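Local coordinates for protein esterase (uncultured bacterium pCosCE1, PDB 7ATL) that hydrolyses carboxylic esters and also transfers acyl groups to other acceptors, as a family VIII carboxylesterase of the beta-lactamase-like fold, at residues V29-R34 and I39-S44; K53-E58 and N216-Y221; G137-D140 and S146-L149. All coordinates share one frame; numbering follows the deposited sequence.

Contact 1 of 3, residues V29-R34 and I39-S44; sequences VVLIAR and IYANAS
Val-30 and Asn-42 exchange two backbone hydrogen bonds in an antiparallel beta hairpin made by strands 27-34 and 37-44. The hairpin forms one side of the antiparallel sheet of this beta-lactamase-like fold. Val-30 N donates to Asn-42 O at 3.0 Å in a nearly straight bond, with 168° at the hydrogen. Asn-42 N returns the bond to Val-30 O. Further along, Ile-32 N gives its hydrogen to Tyr-40 O at 2.8 Å. The register then slips by one residue. Ile-39 and Tyr-40 both face Ile-32, which makes a classic beta bulge. Ile-32 O therefore accepts two bonds, from Ile-39 N at 2.8 Å and from Tyr-40 N at 3.1 Å. The Ile-39 bond is the more bent, at 133°. Val-29, Leu-31 and Ala-33 bond on their other edge to strand 355-361, so strand 27-34 has backbone partners on both sides.

Val-30, Ile-32, Tyr-40 and Asn-42 point to one face of the sheet, where helices 3-21 and 372-381 pack. Tyr-40 has CG anti to its backbone N (chi1 177°). This brings its ring to strand 29-34, where Ile-32 CD1 meets Tyr-40 CD2 obliquely at 3.7 Å. The ring hydroxyl has weak bonds from Asn-42 ND2 and with Gln-13. Val-29, Leu-31, Ala-41 and Ala-43 lie on the other face. Val-29 and Leu-31 meet helix 271-283 there, while Ala-41 meets Arg-57 and Ala-43 meets Met-55. Leu-31 CD2 rests on Ala-41 CB at 3.6 Å. At the bulge the Ile-39 side chain reaches across to Arg-34. Ile-39 CD1 sits over one face of the guanidinium, 3.6 Å from Arg-34 NH2.

Contact 2 of 3, residues K53-E58 and N216-Y221; sequences KPMVRE and NLATAY
The Asn-216 side chain leaves with CG anti to its backbone N (chi1 -159°), and its amide is then turned by a chi2 of 46°. This carries ND2 across to the backbone carbonyl of Glu-58. Met-55 also starts with CG anti to N, but it bends at chi2 and again at chi3, which brings CE round to Ala-218.

The hydrogen bond from Asn-216 ND2 to Glu-58 O is 3.0 Å long. It is moderately bent, with 146° at the hydrogen. The nitrogen lies well above the plane of the Glu-58 carbonyl and does not use a lone-pair direction. Glu-58 O is in turn somewhat tilted from the plane of the amide. On the same amide, Asn-216 OD1 lies 4.4 Å from Val-56 CG2. The Glu-58 carboxylate leads away from segment 216-221; the partner of the amide is the main-chain carbonyl.

The contact joins two mostly irregular segments far apart in the sequence of this beta-lactamase-like fold. Segment 53-58 begins with the short strand 53-54 and follows the hairpin of strands 27-34 and 37-44. Segment 216-221 runs from the loop after helix 190-199 up to the short strand 221-222. The backbone of Gln-60, just past the first segment, bonds to Asn-216 and Ala-218, so the side-chain bond lies beside a set of main-chain bonds between the same regions. Lys-53 NZ adds a bond to the carbonyl of Asp-215.

The apolar part is small and loose. Met-55 CE approaches Ala-218 CB at 4.4 Å. Both residues are buried and both also touch Phe-61. Asn-216 is itself held at its backbone N, which donates to Asp-213 OD1.

Contact 3 of 3, residues G137-D140 and S146-L149; sequences GIKD and SLTL. With EDO (1,2-ethanediol), chain F.
Gly-137 ends helix 132-136 in a Schellman motif with positive phi (80°), and the chain then runs extended through Ile-138 and Lys-139. Lys-139 CA stays 8.7 Å from Leu-147 CA. The two backbones are thus well separated, and side chains bridge the gap. Lys-139 and Leu-147 both set out toward the other segment. Leu-147 CD1 touches Lys-139 CG at 3.8 Å, and the two side chains cross at about a right angle. Leu-147 CD1 is also 4.1 Å from Gly-137 O.

Lys-139 bends at chi2 (-61°), which folds its chain back beside segment 137-140. Its CG stays against the leucine, while the ammonium group goes on to a bound 1,2-ethanediol. Lys-139 NZ donates to O1 of the diol at 2.7 Å. The carbonyl oxygen Ile-138 O is 2.8 Å from the same O1. The diol probably came from the crystallisation liquor, so this site need not reflect a natural ligand.

The contact lies at the surface, where the loop between helices 132-136 and 149-157 folds back on itself. Lys-139 N bonds to Asn-152 of helix 149-157, and Leu-147 also touches Asn-152. Thr-148 is the N-cap of that helix. From the loop, Ile-138 packs on Leu-155 of helix 149-157. Leu-149, the first residue of that helix, touches Ala-180 and Glu-183 of helix 174-186.

How the contacts relate
From the N terminus, contact 1 comes first and closes the short turn between strands 27-34 and 37-44. After the hairpin and a short connection the chain reaches 53-58, the first half of contact 2. The second half comes more than 150 residues later, so contact 2 closes a long loop. Contact 3 is nested inside that loop and closes a short one between two helices. Contacts 1 and 2 touch: Met-55 lies against Ala-43, and Val-56 O against Val-29. Together they join the edge of the sheet to the 216-221 loop. Contact 3 lies about 36 Å from contact 1, centre to centre, on the opposite side of the chain's centre.

Contact 1 of 3, residues V29-R34 and I39-S44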
loop_
_atom_site.group_PDB
_atom_site.type_symbol
_atom_site.label_atom_id
_atom_site.label_comp_id
_atom_site.label_asym_id
_atom_site.label_seq_id
_atom_site.Cartn_x
_atom_site.Cartn_y
_atom_site.Cartn_z
ATOM N N VAL A 29 -0.761 9.990 -12.399
ATOM C CA VAL A 29 -2.031 10.669 -12.041
ATOM C C VAL A 29 -1.885 11.171 -10.606
ATOM O O VAL A 29 -1.616 10.338 -9.741
ATOM C CB VAL A 29 -3.210 9.706 -12.193
ATOM C CG1 VAL A 29 -4.515 10.372 -11.789
ATOM C CG2 VAL A 29 -3.279 9.164 -13.606
ATOM N N VAL A 30 -2.003 12.478 -10.388
ATOM C CA VAL A 30 -1.874 13.146 -9.059
ATOM C C VAL A 30 -3.180 13.886 -8.732
ATOM O O VAL A 30 -3.586 14.739 -9.530
ATOM C CB VAL A 30 -0.682 14.115 -9.035
ATOM C CG1 VAL A 30 -0.672 14.934 -7.759
ATOM C CG2 VAL A 30 0.649 13.404 -9.228
ATOM N N LEU A 31 -3.788 13.573 -7.590
ATOM C CA LEU A 31 -5.051 14.177 -7.084
ATOM C C LEU A 31 -4.789 14.845 -5.718
ATOM O O LEU A 31 -4.086 14.248 -4.851
ATOM C CB LEU A 31 -6.112 13.084 -6.951
ATOM C CG LEU A 31 -6.434 12.266 -8.205
ATOM C CD1 LEU A 31 -7.607 11.317 -7.951
ATOM C CD2 LEU A 31 -6.749 13.141 -9.404
ATOM N N ILE A 32 -5.306 16.055 -5.511
ATOM C CA ILE A 32 -5.221 16.766 -4.204
ATOM C C ILE A 32 -6.615 17.275 -3.835
ATOM O O ILE A 32 -7.256 17.932 -4.690
ATOM C CB ILE A 32 -4.191 17.906 -4.239
ATOM C CG1 ILE A 32 -2.815 17.401 -4.661
ATOM C CG2 ILE A 32 -4.155 18.625 -2.898
ATOM C CD1 ILE A 32 -2.004 18.435 -5.391
ATOM N N ALA A 33 -7.047 16.962 -2.611
ATOM C CA ALA A 33 -8.289 17.453 -1.984
ATOM C C ALA A 33 -7.911 18.347 -0.805
ATOM O O ALA A 33 -6.880 18.069 -0.153
ATOM C CB ALA A 33 -9.131 16.282 -1.538
ATOM N N ARG A 34 -8.679 19.412 -0.579
ATOM C CA ARG A 34 -8.695 20.127 0.721
ATOM C C ARG A 34 -10.128 20.136 1.242
ATOM O O ARG A 34 -11.060 20.446 0.455
ATOM C CB ARG A 34 -8.116 21.537 0.612
ATOM C CG ARG A 34 -7.893 22.182 1.973
ATOM C CD ARG A 34 -7.528 23.637 1.846
ATOM N NE ARG A 34 -6.226 23.729 1.200
ATOM C CZ ARG A 34 -5.988 24.245 -0.010
ATOM N NH1 ARG A 34 -6.965 24.752 -0.752
ATOM N NH2 ARG A 34 -4.751 24.257 -0.475
ATOM N N ILE A 39 -9.081 19.944 -5.340
ATOM C CA ILE A 39 -8.510 21.259 -5.753
ATOM C C ILE A 39 -7.520 21.068 -6.915
ATOM O O ILE A 39 -7.247 22.047 -7.599
ATOM C CB ILE A 39 -7.864 21.992 -4.560
ATOM C CG1 ILE A 39 -6.646 21.242 -4.015
ATOM C CG2 ILE A 39 -8.877 22.252 -3.456
ATOM C CD1 ILE A 39 -5.727 22.077 -3.157
ATOM N N TYR A 40 -6.987 19.869 -7.144
ATOM C CA TYR A 40 -6.065 19.577 -8.275
ATOM C C TYR A 40 -6.216 18.112 -8.721
ATOM O O TYR A 40 -6.204 17.216 -7.858
ATOM C CB TYR A 40 -4.620 19.882 -7.872
ATOM C CG TYR A 40 -3.591 19.542 -8.919
ATOM C CD1 TYR A 40 -3.235 20.460 -9.891
ATOM C CD2 TYR A 40 -2.968 18.299 -8.953
ATOM C CE1 TYR A 40 -2.276 20.172 -10.854
ATOM C CE2 TYR A 40 -2.014 17.983 -9.919
ATOM C CZ TYR A 40 -1.667 18.928 -10.874
ATOM O OH TYR A 40 -0.735 18.660 -11.832
ATOM N N ALA A 41 -6.336 17.885 -10.036
ATOM C CA ALA A 41 -6.434 16.550 -10.679
ATOM C C ALA A 41 -5.678 16.567 -12.005
ATOM O O ALA A 41 -6.083 17.334 -12.873
ATOM C CB ALA A 41 -7.877 16.187 -10.928
ATOM N N ASN A 42 -4.657 15.730 -12.193
ATOM C CA ASN A 42 -3.866 15.791 -13.447
ATOM C C ASN A 42 -3.236 14.446 -13.809
ATOM O O ASN A 42 -2.501 13.899 -12.985
ATOM C CB ASN A 42 -2.799 16.879 -13.362
ATOM C CG ASN A 42 -2.309 17.263 -14.737
ATOM O OD1 ASN A 42 -3.096 17.332 -15.681
ATOM N ND2 ASN A 42 -1.013 17.470 -14.859
ATOM N N ALA A 43 -3.486 13.986 -15.039
ATOM C CA ALA A 43 -2.772 12.879 -15.720
ATOM C C ALA A 43 -1.630 13.471 -16.545
ATOM O O ALA A 43 -1.916 14.366 -17.320
ATOM C CB ALA A 43 -3.743 12.135 -16.596
ATOM N N SER A 44 -0.392 13.003 -16.387
ATOM C CA SER A 44 0.778 13.480 -17.170
ATOM C C SER A 44 1.446 12.295 -17.879
ATOM O O SER A 44 1.409 11.183 -17.321
ATOM C CB SER A 44 1.785 14.163 -16.274
ATOM O OG SER A 44 1.236 15.267 -15.571
#

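Contact 2 of 3, residues K53-E58 and N216-Y221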
loop_
_atom_site.group_PDB
_atom_site.type_symbol
_atom_site.label_atom_id
_atom_site.label_comp_id
_atom_site.label_asym_id
_atom_site.label_seq_id
_atom_site.Cartn_x
_atom_site.Cartn_y
_atom_site.Cartn_z
ATOM N N LYS A 53 0.422 5.911 -25.762
ATOM C CA LYS A 53 -0.937 6.032 -25.164
ATOM C C LYS A 53 -0.862 7.051 -24.025
ATOM O O LYS A 53 -0.170 6.834 -23.031
ATOM C CB LYS A 53 -1.478 4.682 -24.691
ATOM C CG LYS A 53 -2.968 4.688 -24.372
ATOM C CD LYS A 53 -3.459 3.388 -23.766
ATOM C CE LYS A 53 -3.350 2.201 -24.704
ATOM N NZ LYS A 53 -4.357 1.151 -24.403
ATOM N N PRO A 54 -1.543 8.213 -24.132
ATOM C CA PRO A 54 -1.457 9.228 -23.086
ATOM C C PRO A 54 -2.053 8.670 -21.784
ATOM O O PRO A 54 -3.070 7.943 -21.817
ATOM C CB PRO A 54 -2.275 10.394 -23.665
ATOM C CG PRO A 54 -3.297 9.704 -24.538
ATOM C CD PRO A 54 -2.506 8.582 -25.183
ATOM N N MET A 55 -1.401 8.990 -20.669
ATOM C CA MET A 55 -1.966 8.761 -19.314
ATOM C C MET A 55 -3.229 9.619 -19.192
ATOM O O MET A 55 -3.167 10.795 -19.586
ATOM C CB MET A 55 -0.969 9.158 -18.217
ATOM C CG MET A 55 -1.426 8.750 -16.800
ATOM S SD MET A 55 -1.343 6.967 -16.448
ATOM C CE MET A 55 0.417 6.849 -16.118
ATOM N N VAL A 56 -4.320 9.039 -18.711
ATOM C CA VAL A 56 -5.576 9.760 -18.403
ATOM C C VAL A 56 -5.910 9.528 -16.916
ATOM O O VAL A 56 -5.315 8.623 -16.277
ATOM C CB VAL A 56 -6.726 9.337 -19.349
ATOM C CG1 VAL A 56 -6.396 9.593 -20.819
ATOM C CG2 VAL A 56 -7.175 7.901 -19.134
ATOM N N ARG A 57 -6.839 10.328 -16.378
ATOM C CA ARG A 57 -7.214 10.346 -14.947
ATOM C C ARG A 57 -7.758 8.972 -14.544
ATOM O O ARG A 57 -7.456 8.524 -13.418
ATOM C CB ARG A 57 -8.240 11.455 -14.716
ATOM C CG ARG A 57 -8.536 11.720 -13.247
ATOM C CD ARG A 57 -9.675 12.696 -13.078
ATOM N NE ARG A 57 -10.115 12.774 -11.695
ATOM C CZ ARG A 57 -10.574 13.871 -11.104
ATOM N NH1 ARG A 57 -10.645 15.017 -11.764
ATOM N NH2 ARG A 57 -10.940 13.834 -9.837
ATOM N N GLU A 58 -8.504 8.325 -15.448
ATOM C CA GLU A 58 -9.187 7.013 -15.231
ATOM C C GLU A 58 -8.207 5.838 -15.412
ATOM O O GLU A 58 -8.630 4.697 -15.149
ATOM C CB GLU A 58 -10.358 6.801 -16.201
ATOM C CG GLU A 58 -11.368 7.940 -16.231
ATOM C CD GLU A 58 -10.975 9.152 -17.067
ATOM O OE1 GLU A 58 -10.336 8.957 -18.124
ATOM O OE2 GLU A 58 -11.298 10.285 -16.645
ATOM N N ASN A 216 -6.627 -0.304 -20.446
ATOM C CA ASN A 216 -6.668 0.835 -19.484
ATOM C C ASN A 216 -5.717 0.629 -18.282
ATOM O O ASN A 216 -5.678 1.504 -17.423
ATOM C CB ASN A 216 -8.097 1.138 -19.027
ATOM C CG ASN A 216 -8.225 2.545 -18.476
ATOM O OD1 ASN A 216 -7.734 3.520 -19.058
ATOM N ND2 ASN A 216 -8.848 2.656 -17.324
ATOM N N LEU A 217 -4.940 -0.451 -18.225
ATOM C CA LEU A 217 -3.977 -0.703 -17.120
ATOM C C LEU A 217 -2.627 -0.110 -17.517
ATOM O O LEU A 217 -2.016 -0.598 -18.466
ATOM C CB LEU A 217 -3.890 -2.217 -16.873
ATOM C CG LEU A 217 -3.031 -2.669 -15.695
ATOM C CD1 LEU A 217 -3.530 -2.030 -14.407
ATOM C CD2 LEU A 217 -3.020 -4.185 -15.573
ATOM N N ALA A 218 -2.158 0.920 -16.819
ATOM C CA ALA A 218 -0.834 1.517 -17.094
ATOM C C ALA A 218 0.227 0.419 -17.142
ATOM O O ALA A 218 0.297 -0.430 -16.259
ATOM C CB ALA A 218 -0.470 2.547 -16.066
ATOM N N THR A 219 1.064 0.480 -18.152
ATOM C CA THR A 219 2.257 -0.373 -18.283
ATOM C C THR A 219 3.264 -0.042 -17.166
ATOM O O THR A 219 3.662 1.147 -17.025
ATOM C CB THR A 219 2.822 -0.165 -19.685
ATOM O OG1 THR A 219 1.677 -0.372 -20.509
ATOM C CG2 THR A 219 3.999 -1.069 -19.990
ATOM N N ALA A 220 3.716 -1.062 -16.444
ATOM C CA ALA A 220 4.732 -0.923 -15.383
ATOM C C ALA A 220 6.119 -0.759 -16.009
ATOM O O ALA A 220 6.506 -1.610 -16.850
ATOM C CB ALA A 220 4.687 -2.131 -14.480
ATOM N N TYR A 221 6.849 0.261 -15.576
ATOM C CA TYR A 221 8.248 0.560 -15.963
ATOM C C TYR A 221 9.079 0.521 -14.682
ATOM O O TYR A 221 8.445 0.649 -13.589
ATOM C CB TYR A 221 8.362 1.939 -16.631
ATOM C CG TYR A 221 7.644 2.047 -17.948
ATOM C CD1 TYR A 221 6.274 2.233 -17.993
ATOM C CD2 TYR A 221 8.329 1.938 -19.151
ATOM C CE1 TYR A 221 5.593 2.280 -19.197
ATOM C CE2 TYR A 221 7.665 1.997 -20.364
ATOM C CZ TYR A 221 6.292 2.172 -20.388
ATOM O OH TYR A 221 5.620 2.204 -21.579
#

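Contact 3 of 3, residues G137-D140 and S146-L149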
loop_
_atom_site.group_PDB
_atom_site.type_symbol
_atom_site.label_atom_id
_atom_site.label_comp_id
_atom_site.label_asym_id
_atom_site.label_seq_id
_atom_site.Cartn_x
_atom_site.Cartn_y
_atom_site.Cartn_z
ATOM N N GLY A 137 9.381 -21.285 -0.459
ATOM C CA GLY A 137 8.523 -21.001 -1.624
ATOM C C GLY A 137 7.362 -20.086 -1.273
ATOM O O GLY A 137 6.317 -20.143 -1.951
ATOM N N ILE A 138 7.529 -19.269 -0.243
ATOM C CA ILE A 138 6.539 -18.240 0.144
ATOM C C ILE A 138 6.531 -17.145 -0.934
ATOM O O ILE A 138 7.604 -16.730 -1.397
ATOM C CB ILE A 138 6.886 -17.724 1.552
ATOM C CG1 ILE A 138 6.659 -18.829 2.584
ATOM C CG2 ILE A 138 6.118 -16.459 1.901
ATOM C CD1 ILE A 138 7.443 -18.640 3.845
ATOM N N LYS A 139 5.341 -16.695 -1.314
ATOM C CA LYS A 139 5.138 -15.630 -2.322
ATOM C C LYS A 139 4.780 -14.317 -1.619
ATOM O O LYS A 139 4.085 -14.336 -0.595
ATOM C CB LYS A 139 4.072 -16.101 -3.315
ATOM C CG LYS A 139 4.399 -17.423 -4.008
ATOM C CD LYS A 139 5.686 -17.386 -4.829
ATOM C CE LYS A 139 6.328 -18.741 -5.049
ATOM N NZ LYS A 139 7.748 -18.573 -5.420
ATOM N N ASP A 140 5.250 -13.203 -2.163
ATOM C CA ASP A 140 5.026 -11.858 -1.574
ATOM C C ASP A 140 3.760 -11.223 -2.151
ATOM O O ASP A 140 3.404 -10.152 -1.651
ATOM C CB ASP A 140 6.252 -10.963 -1.782
ATOM C CG ASP A 140 7.440 -11.284 -0.886
ATOM O OD1 ASP A 140 7.239 -11.963 0.174
ATOM O OD2 ASP A 140 8.570 -10.801 -1.226
ATOM N N SER A 146 1.321 -20.941 -8.504
ATOM C CA SER A 146 0.204 -21.899 -8.667
ATOM C C SER A 146 -0.585 -21.979 -7.360
ATOM O O SER A 146 -1.467 -22.828 -7.268
ATOM C CB SER A 146 0.722 -23.248 -9.065
ATOM O OG SER A 146 1.521 -23.794 -8.022
ATOM N N LEU A 147 -0.280 -21.129 -6.386
ATOM C CA LEU A 147 -0.847 -21.265 -5.024
ATOM C C LEU A 147 -2.192 -20.557 -4.932
ATOM O O LEU A 147 -2.395 -19.540 -5.633
ATOM C CB LEU A 147 0.128 -20.674 -4.014
ATOM C CG LEU A 147 1.552 -21.201 -4.132
ATOM C CD1 LEU A 147 2.436 -20.499 -3.131
ATOM C CD2 LEU A 147 1.609 -22.714 -3.936
ATOM N N THR A 148 -3.047 -21.104 -4.066
ATOM C CA THR A 148 -4.128 -20.375 -3.364
ATOM C C THR A 148 -3.481 -19.573 -2.226
ATOM O O THR A 148 -2.302 -19.899 -1.820
ATOM C CB THR A 148 -5.211 -21.323 -2.834
ATOM O OG1 THR A 148 -4.672 -22.165 -1.802
ATOM C CG2 THR A 148 -5.813 -22.169 -3.940
ATOM N N LEU A 149 -4.202 -18.566 -1.731
ATOM C CA LEU A 149 -3.809 -17.770 -0.543
ATOM C C LEU A 149 -3.541 -18.730 0.617
ATOM O O LEU A 149 -2.512 -18.617 1.267
ATOM C CB LEU A 149 -4.961 -16.817 -0.196
ATOM C CG LEU A 149 -4.750 -15.939 1.034
ATOM C CD1 LEU A 149 -3.443 -15.167 0.923
ATOM C CD2 LEU A 149 -5.910 -14.971 1.193
HETATM C C1 EDO F . 10.409 -18.825 -3.599
HETATM O O1 EDO F . 9.230 -18.083 -3.246
HETATM C C2 EDO F . 11.639 -18.006 -3.753
HETATM O O2 EDO F . 12.777 -18.704 -4.200
#